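Local coordinates for putative Outer membrane protein (Helicobacter pylori, PDB 6GW5) that probably acts as the SabA adhesin of the outer membrane, a Hop-family protein of which this chain is the adhesin domain, probably lectin-like, at residues 14-17 with 18-22; 95-99 with 100-104; 274-277 with 278-282; 351-354 with 355-359. All blocks are in the same frame, centred on the assembly; numbering follows the deposited sequence.

Contact 1. Residues 14-17 with 18-22; sequences QLSQ and YLNQV
Tyr18 comes first, one turn after Gln14 on helix 3-32, a region predicted to be coiled coil. Its ring leans back along the helix, and Gln14 NE2 is modelled over one ring face. The fine placement of this amide is doubtful. With chi1 at -71°, CG sits beside the backbone N, which keeps the ring close to Gln14. The ring also touches Asn361 and Leu365 of helix 348-370. Leu19 follows on another side of the helix. Its CD1 packs 4.2 Å from CG of Leu15; Leu15 meets Leu409 and Leu19 meets Gln406 of helix 403-415. Leu19 N also bonds to Leu15 O at 2.9 Å. Asn20 N bonds to Ser16 O at 3.1 Å. Gln21 lies beside Gln17, their side chains pointing the same way. Gln17 NE2 gives a weak bond to Gln21 OE1 at 3.4 Å, nearly straight at 169°. The NE2 of Gln21 bonds instead to Glu354 OE2 of helix 348-370. The Gln21 amide thus accepts a weak bond within its own helix and donates to helix 348-370. The chemistry is therefore divided: the leucines face helix 403-415 and the residues around strand 383-384, while Gln14, Tyr18 and Gln21 lie toward helix 348-370.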
# COMPACT_ATOMS: atom_id res chain seq x y z
N GLN A 14 3.55 25.36 29.78
CA GLN A 14 4.13 25.84 28.55
C GLN A 14 5.65 25.65 28.49
O GLN A 14 6.21 25.35 27.45
CB GLN A 14 3.80 27.31 28.33
CG GLN A 14 3.15 27.58 27.00
CD GLN A 14 4.12 27.90 25.93
OE1 GLN A 14 4.86 28.84 26.09
NE2 GLN A 14 4.14 27.14 24.86
N LEU A 15 6.32 25.88 29.61
CA LEU A 15 7.75 25.67 29.67
C LEU A 15 8.06 24.18 29.46
O LEU A 15 8.99 23.80 28.74
CB LEU A 15 8.30 26.16 31.01
CG LEU A 15 9.77 25.84 31.29
CD1 LEU A 15 10.69 26.48 30.28
CD2 LEU A 15 10.15 26.30 32.69
N SER A 16 7.27 23.36 30.12
CA SER A 16 7.38 21.92 30.02
C SER A 16 7.21 21.48 28.60
O SER A 16 7.91 20.59 28.15
CB SER A 16 6.32 21.28 30.88
OG SER A 16 6.42 19.88 30.80
N GLN A 17 6.27 22.10 27.91
CA GLN A 17 6.10 21.75 26.53
C GLN A 17 7.32 22.20 25.73
O GLN A 17 7.81 21.43 24.93
CB GLN A 17 4.70 22.05 25.96
CG GLN A 17 4.60 22.98 24.75
CD GLN A 17 5.33 22.54 23.46
OE1 GLN A 17 6.07 23.34 22.94
NE2 GLN A 17 5.12 21.31 22.97
N TYR A 18 7.85 23.39 25.97
CA TYR A 18 9.04 23.83 25.19
C TYR A 18 10.19 22.83 25.38
O TYR A 18 10.97 22.58 24.45
CB TYR A 18 9.52 25.23 25.58
CG TYR A 18 8.66 26.43 25.18
CD1 TYR A 18 8.04 26.51 23.91
CD2 TYR A 18 8.53 27.53 26.04
CE1 TYR A 18 7.28 27.61 23.56
CE2 TYR A 18 7.80 28.65 25.68
CZ TYR A 18 7.17 28.68 24.45
OH TYR A 18 6.41 29.79 24.11
N LEU A 19 10.32 22.32 26.60
CA LEU A 19 11.40 21.41 26.92
C LEU A 19 11.21 20.07 26.24
O LEU A 19 12.16 19.43 25.86
CB LEU A 19 11.51 21.22 28.42
CG LEU A 19 11.83 22.49 29.21
CD1 LEU A 19 11.83 22.21 30.71
CD2 LEU A 19 13.14 23.15 28.81
N ASN A 20 9.99 19.62 26.09
CA ASN A 20 9.77 18.37 25.41
C ASN A 20 10.10 18.52 23.97
O ASN A 20 10.62 17.61 23.35
CB ASN A 20 8.33 17.91 25.56
CG ASN A 20 8.10 17.21 26.89
OD1 ASN A 20 7.73 17.81 27.84
ND2 ASN A 20 8.37 15.94 26.93
N GLN A 21 9.77 19.70 23.45
CA GLN A 21 9.96 20.07 22.06
C GLN A 21 11.47 20.10 21.77
O GLN A 21 11.93 19.56 20.79
CB GLN A 21 9.30 21.46 21.83
CG GLN A 21 9.15 21.90 20.40
CD GLN A 21 8.01 21.22 19.63
OE1 GLN A 21 7.08 20.61 20.22
NE2 GLN A 21 8.05 21.34 18.33
N VAL A 22 12.23 20.74 22.63
CA VAL A 22 13.63 20.79 22.39
C VAL A 22 14.22 19.39 22.36
O VAL A 22 15.01 19.08 21.46
CB VAL A 22 14.31 21.66 23.45
CG1 VAL A 22 15.83 21.46 23.41
CG2 VAL A 22 13.93 23.11 23.21

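Contact 2. Residues 95-99 with 100-104; sequences KPASV and QGNPP
Asn102 reaches back to Val99 and Ala97 in a type II beta turn that runs from Val99 to Asn102. Two weak bonds hold the turn and the residues before it. The backbone N of Asn102 points to Val99 O at 3.4 Å, the turn's own closing bond, with an angle of 158° at the hydrogen. The side-chain ND2 of Asn102 points to Ala97 O, also at 3.4 Å. Between these bonds the side chains of Val99 and Asn102 meet lightly. Gly101 holds the third position of the turn. Its phi is +95°, where a side chain would press on the carbonyl oxygen of Gln100.

Further out, the turn and the residues leading into it are fastened to strand 87-89 and to the loop before it. Asn102 OD1 accepts a hydrogen bond from Val88 N, so both ends of this amide have backbone partners. Ala97 also bonds to Val88 through the backbone, and Gly101 bonds to Leu84 in the same way. On another side, Val99 packs on Gln122, Tyr125 and Asp126 of helix 122-139. The loop leads from strand 87-89 to helix 106-111 and is a surface feature. It is joined to the strand through backbone and amide hydrogen bonds, and to helix 122-139 through Val99 with Ala97. On Val99, CG1 lies anti to the carbonyl carbon, at chi1 -69°, which leaves CG2 as the branch toward Asn102, 4.5 Å from Asn102 CB.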
# COMPACT_ATOMS: atom_id res chain seq x y z
N LYS A 95 -29.85 -18.76 -33.58
CA LYS A 95 -29.77 -19.51 -32.32
C LYS A 95 -28.35 -20.04 -31.81
O LYS A 95 -27.31 -19.35 -32.10
CB LYS A 95 -30.91 -20.52 -32.38
CG LYS A 95 -32.19 -19.87 -31.88
CD LYS A 95 -33.50 -20.52 -32.38
CE LYS A 95 -34.74 -19.66 -32.09
NZ LYS A 95 -36.00 -20.27 -32.63
N PRO A 96 -28.34 -21.18 -31.00
CA PRO A 96 -27.22 -21.58 -30.07
C PRO A 96 -25.89 -21.77 -30.79
O PRO A 96 -25.82 -22.42 -31.84
CB PRO A 96 -27.67 -22.92 -29.42
CG PRO A 96 -29.06 -23.15 -29.86
CD PRO A 96 -29.41 -22.20 -30.97
N ALA A 97 -24.84 -21.22 -30.22
CA ALA A 97 -23.57 -21.11 -30.94
C ALA A 97 -22.76 -22.38 -30.76
O ALA A 97 -22.87 -23.06 -29.74
CB ALA A 97 -22.80 -19.91 -30.43
N SER A 98 -21.92 -22.67 -31.75
CA SER A 98 -21.08 -23.86 -31.73
C SER A 98 -19.92 -23.88 -30.71
O SER A 98 -19.21 -24.89 -30.62
CB SER A 98 -20.50 -24.05 -33.14
OG SER A 98 -19.76 -25.26 -33.22
N VAL A 99 -19.69 -22.77 -29.98
CA VAL A 99 -18.55 -22.63 -29.04
C VAL A 99 -18.50 -23.58 -27.86
O VAL A 99 -19.52 -23.92 -27.26
CB VAL A 99 -18.41 -21.21 -28.45
CG1 VAL A 99 -17.99 -20.23 -29.53
CG2 VAL A 99 -19.69 -20.76 -27.74
N GLN A 100 -17.27 -23.95 -27.50
CA GLN A 100 -17.00 -24.93 -26.45
C GLN A 100 -17.40 -24.39 -25.10
O GLN A 100 -17.08 -23.25 -24.78
CB GLN A 100 -15.50 -25.25 -26.40
CG GLN A 100 -15.15 -26.38 -25.44
CD GLN A 100 -14.20 -27.36 -26.10
OE1 GLN A 100 -13.11 -26.97 -26.56
NE2 GLN A 100 -14.60 -28.63 -26.17
N GLY A 101 -18.07 -25.22 -24.32
CA GLY A 101 -18.49 -24.89 -22.97
C GLY A 101 -19.91 -24.38 -22.86
O GLY A 101 -20.43 -24.22 -21.75
N ASN A 102 -20.57 -24.13 -23.99
CA ASN A 102 -21.96 -23.63 -23.97
C ASN A 102 -22.90 -24.61 -23.25
O ASN A 102 -22.87 -25.80 -23.52
CB ASN A 102 -22.45 -23.38 -25.40
CG ASN A 102 -23.35 -22.17 -25.53
OD1 ASN A 102 -23.54 -21.40 -24.59
ND2 ASN A 102 -23.92 -22.00 -26.72
N PRO A 103 -23.66 -24.13 -22.28
CA PRO A 103 -24.50 -25.08 -21.55
C PRO A 103 -25.76 -25.40 -22.31
O PRO A 103 -26.12 -24.67 -23.22
CB PRO A 103 -24.90 -24.30 -20.29
CG PRO A 103 -24.81 -22.87 -20.69
CD PRO A 103 -23.60 -22.83 -21.59
N PRO A 104 -26.46 -26.45 -21.90
CA PRO A 104 -27.76 -26.72 -22.50
C PRO A 104 -28.77 -25.61 -22.23
O PRO A 104 -28.73 -24.97 -21.21
CB PRO A 104 -28.19 -28.03 -21.83
CG PRO A 104 -27.37 -28.16 -20.59
CD PRO A 104 -26.09 -27.45 -20.88

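Contact 3. Residues 274-277 with 278-282; sequences YAQD and IFNLF
The ring of Phe279 and the amide of Gln276 stand almost at right angles, with their planes 89° apart. The amide approaches the ring obliquely, near CD2. The CG of Phe279 is anti to the backbone N at chi1 -178°, and the ring is carried away from the preceding turn toward Ile321 and Gln325 of helix 317-346. The amides of Gln276 and Asn280 are less steeply turned, 29° between planes. The Gln276 chain bends at chi2, which brings its amide back over the following turn. Gln276 CG lies near the Asn280 side chain. The ring of Tyr274 leads the other way, onto Gln229 and Ala230 of helix 215-240.

The backbone of helix 255-283 is regular here. Ile278 N bonds to Tyr274 O at 3.1 Å. Phe279 N bonds to Ala275 O at 3.1 Å. Asn280 N bonds to Gln276 O at 2.8 Å, and Leu281 N to Asp277 O at 3.1 Å. The side chain of Ile278 starts over this backbone, its CG1 3.5 Å from Tyr274 O. It then packs on Ile226 of helix 215-240 and Val68 of helix 60-79. Phe282, one turn on, extends the same apolar side toward Met223, Ala67 and Ser71.

The segment is thus a piece of a helical bundle with neighbours on several sides. Ile278, Phe282, Phe279 and Tyr274 supply apolar and aromatic contact with neighbouring helices, while Gln276, Asp277 and Asn280 make a polar strip along the helix.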
# COMPACT_ATOMS: atom_id res chain seq x y z
N TYR A 274 0.06 0.96 -2.19
CA TYR A 274 -0.74 0.40 -3.31
C TYR A 274 -0.88 -1.10 -3.18
O TYR A 274 -1.98 -1.69 -3.30
CB TYR A 274 -0.11 0.75 -4.66
CG TYR A 274 -0.38 2.15 -5.16
CD1 TYR A 274 -1.64 2.75 -5.01
CD2 TYR A 274 0.60 2.85 -5.86
CE1 TYR A 274 -1.89 4.03 -5.50
CE2 TYR A 274 0.35 4.12 -6.37
CZ TYR A 274 -0.90 4.71 -6.18
OH TYR A 274 -1.18 5.96 -6.68
N ALA A 275 0.23 -1.74 -2.86
CA ALA A 275 0.16 -3.15 -2.52
C ALA A 275 -0.87 -3.41 -1.43
O ALA A 275 -1.68 -4.34 -1.52
CB ALA A 275 1.53 -3.68 -2.12
N GLN A 276 -0.86 -2.61 -0.39
CA GLN A 276 -1.82 -2.79 0.70
C GLN A 276 -3.28 -2.56 0.23
O GLN A 276 -4.19 -3.26 0.66
CB GLN A 276 -1.45 -1.85 1.84
CG GLN A 276 -2.41 -1.79 3.00
CD GLN A 276 -2.17 -2.90 4.01
OE1 GLN A 276 -2.99 -3.79 4.15
NE2 GLN A 276 -1.07 -2.81 4.75
N ASP A 277 -3.47 -1.62 -0.68
CA ASP A 277 -4.77 -1.38 -1.23
C ASP A 277 -5.30 -2.67 -1.92
O ASP A 277 -6.47 -3.01 -1.79
CB ASP A 277 -4.77 -0.18 -2.22
CG ASP A 277 -4.56 1.20 -1.52
OD1 ASP A 277 -5.00 1.39 -0.36
OD2 ASP A 277 -3.94 2.08 -2.16
N ILE A 278 -4.42 -3.39 -2.62
CA ILE A 278 -4.82 -4.62 -3.27
C ILE A 278 -5.20 -5.66 -2.25
O ILE A 278 -6.26 -6.31 -2.38
CB ILE A 278 -3.71 -5.22 -4.19
CG1 ILE A 278 -3.28 -4.23 -5.26
CG2 ILE A 278 -4.21 -6.50 -4.87
CD1 ILE A 278 -4.38 -3.60 -6.11
N PHE A 279 -4.32 -5.88 -1.28
CA PHE A 279 -4.62 -6.79 -0.18
C PHE A 279 -5.98 -6.46 0.41
O PHE A 279 -6.78 -7.33 0.65
CB PHE A 279 -3.55 -6.66 0.91
CG PHE A 279 -3.77 -7.60 2.05
CD1 PHE A 279 -3.38 -8.92 1.94
CD2 PHE A 279 -4.44 -7.18 3.22
CE1 PHE A 279 -3.63 -9.82 2.96
CE2 PHE A 279 -4.69 -8.07 4.25
CZ PHE A 279 -4.27 -9.39 4.13
N ASN A 280 -6.28 -5.19 0.62
CA ASN A 280 -7.57 -4.85 1.18
C ASN A 280 -8.76 -5.20 0.27
O ASN A 280 -9.81 -5.56 0.73
CB ASN A 280 -7.61 -3.37 1.53
CG ASN A 280 -6.69 -3.01 2.68
OD1 ASN A 280 -6.30 -3.84 3.47
ND2 ASN A 280 -6.38 -1.73 2.79
N LEU A 281 -8.58 -5.09 -1.02
CA LEU A 281 -9.65 -5.45 -1.92
C LEU A 281 -9.84 -6.95 -1.97
O LEU A 281 -10.95 -7.39 -2.11
CB LEU A 281 -9.37 -4.87 -3.30
CG LEU A 281 -9.61 -3.36 -3.32
CD1 LEU A 281 -9.03 -2.79 -4.60
CD2 LEU A 281 -11.09 -3.04 -3.22
N PHE A 282 -8.78 -7.75 -1.74
CA PHE A 282 -8.98 -9.20 -1.57
C PHE A 282 -9.66 -9.53 -0.27
O PHE A 282 -10.55 -10.39 -0.22
CB PHE A 282 -7.68 -9.93 -1.61
CG PHE A 282 -7.19 -10.21 -3.01
CD1 PHE A 282 -7.82 -11.14 -3.79
CD2 PHE A 282 -6.08 -9.58 -3.52
CE1 PHE A 282 -7.34 -11.45 -5.06
CE2 PHE A 282 -5.61 -9.86 -4.79
CZ PHE A 282 -6.25 -10.78 -5.57

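Contact 4. Residues 351-354 with 355-359; sequences NQTE and IVTTY
Thr357 and Thr358 both turn their hydroxyls back onto the preceding turn of helix 348-370. In each, OG1 lies anti to the carbonyl carbon and beside the backbone N, with chi1 at -50° and -58°. This places the hydroxyl within reach of the carbonyl four residues earlier. Thr357 OG1 donates to Thr353 O at 2.9 Å, from above the carbonyl plane. Thr358 OG1 donates to Glu354 O at 2.6 Å. Each carbonyl also takes the usual helical bond, Thr357 N to Thr353 O at 3.0 Å and Thr358 N to Glu354 O at 2.9 Å. At Glu354 O the two donors arrive from opposite faces of the carbonyl plane.

The side chains of Glu354 and Thr358 lie side by side and point the same way. The Glu354 CG is 4.1 Å from Thr358 OG1. Beyond CG the glutamate chain is extended, and its carboxylate reaches Gln21 of helix 3-32. Ile355 leaves on another side. Its CG2 rests 3.2 Å from Gln352 O, and its side chain packs on Ile29 of helix 3-32 and on Tyr397 and Tyr399. Val356 lies next to it, with CG2 3.3 Å from the same oxygen. One turn after Ile355, the Tyr359 ring stacks with that of Tyr399.

Two successive carbonyls therefore have two donors each, and both threonine hydroxyls are satisfied within their own helix. Thr358 can then be buried against helix 3-32 with its polar atom paired.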
# COMPACT_ATOMS: atom_id res chain seq x y z
N ASN A 351 14.08 22.62 11.29
CA ASN A 351 14.25 22.19 12.70
C ASN A 351 15.31 22.98 13.50
O ASN A 351 15.15 23.20 14.71
CB ASN A 351 14.59 20.70 12.74
CG ASN A 351 13.40 19.81 12.44
OD1 ASN A 351 12.29 20.27 12.34
ND2 ASN A 351 13.63 18.54 12.33
N GLN A 352 16.36 23.43 12.81
CA GLN A 352 17.35 24.29 13.39
C GLN A 352 16.78 25.63 13.81
O GLN A 352 17.03 26.10 14.93
CB GLN A 352 18.49 24.49 12.44
CG GLN A 352 19.36 23.26 12.31
CD GLN A 352 20.33 23.36 11.12
OE1 GLN A 352 20.16 24.18 10.25
NE2 GLN A 352 21.32 22.47 11.08
N THR A 353 16.00 26.24 12.95
CA THR A 353 15.37 27.49 13.31
C THR A 353 14.42 27.32 14.49
O THR A 353 14.36 28.16 15.38
CB THR A 353 14.60 28.06 12.09
OG1 THR A 353 15.56 28.42 11.10
CG2 THR A 353 13.70 29.27 12.47
N GLU A 354 13.65 26.25 14.45
CA GLU A 354 12.59 26.00 15.42
C GLU A 354 13.19 25.69 16.77
O GLU A 354 12.61 26.06 17.79
CB GLU A 354 11.72 24.84 14.95
CG GLU A 354 10.52 24.56 15.84
CD GLU A 354 9.61 23.50 15.23
OE1 GLU A 354 9.06 23.75 14.13
OE2 GLU A 354 9.45 22.42 15.86
N ILE A 355 14.29 24.94 16.82
CA ILE A 355 14.88 24.62 18.11
C ILE A 355 15.44 25.88 18.75
O ILE A 355 15.33 26.03 19.96
CB ILE A 355 15.94 23.48 18.03
CG1 ILE A 355 16.15 22.92 19.41
CG2 ILE A 355 17.24 23.95 17.35
CD1 ILE A 355 17.04 21.71 19.39
N VAL A 356 15.97 26.78 17.92
CA VAL A 356 16.54 28.01 18.45
C VAL A 356 15.40 28.88 19.00
O VAL A 356 15.49 29.34 20.13
CB VAL A 356 17.40 28.78 17.41
CG1 VAL A 356 17.83 30.11 17.97
CG2 VAL A 356 18.63 27.99 17.04
N THR A 357 14.35 29.10 18.20
CA THR A 357 13.21 29.86 18.69
C THR A 357 12.72 29.25 19.99
O THR A 357 12.47 29.94 20.94
CB THR A 357 12.05 29.85 17.69
OG1 THR A 357 12.53 30.22 16.41
CG2 THR A 357 10.98 30.80 18.08
N THR A 358 12.56 27.94 20.00
CA THR A 358 12.03 27.27 21.15
C THR A 358 12.94 27.38 22.39
O THR A 358 12.46 27.46 23.50
CB THR A 358 11.73 25.81 20.81
OG1 THR A 358 10.81 25.78 19.71
CG2 THR A 358 11.10 25.08 21.99
N TYR A 359 14.24 27.41 22.19
CA TYR A 359 15.14 27.58 23.30
C TYR A 359 14.99 28.95 23.87
O TYR A 359 14.91 29.12 25.08
CB TYR A 359 16.57 27.37 22.82
CG TYR A 359 17.63 27.99 23.72
CD1 TYR A 359 17.82 27.56 25.02
CD2 TYR A 359 18.47 28.99 23.22
CE1 TYR A 359 18.81 28.14 25.82
CE2 TYR A 359 19.48 29.55 24.00
CZ TYR A 359 19.64 29.12 25.30
OH TYR A 359 20.64 29.65 26.07

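In the fold
Contacts 1 and 4 belong together. They lie on helices 3-32 and 348-370, with centres about 12 Å apart, and touch through Gln21 with Glu354 and through Thr358 with Tyr18 and Val22. All three helical contacts are partly buried and mix apolar packing with polar side chains. Contact 3 sits near the middle of the elongated chain, its centre about 41 Å from either, in a different set of helices where isoleucine and aromatic side chains do much of the packing. Contact 2 is the surface member, a loop about 77 Å from contacts 1 and 4 between centres. It has no helix, and a weak bond closes its turn. The helical contacts instead rest on regular backbone bonds, reinforced in contact 4 by threonine hydroxyls.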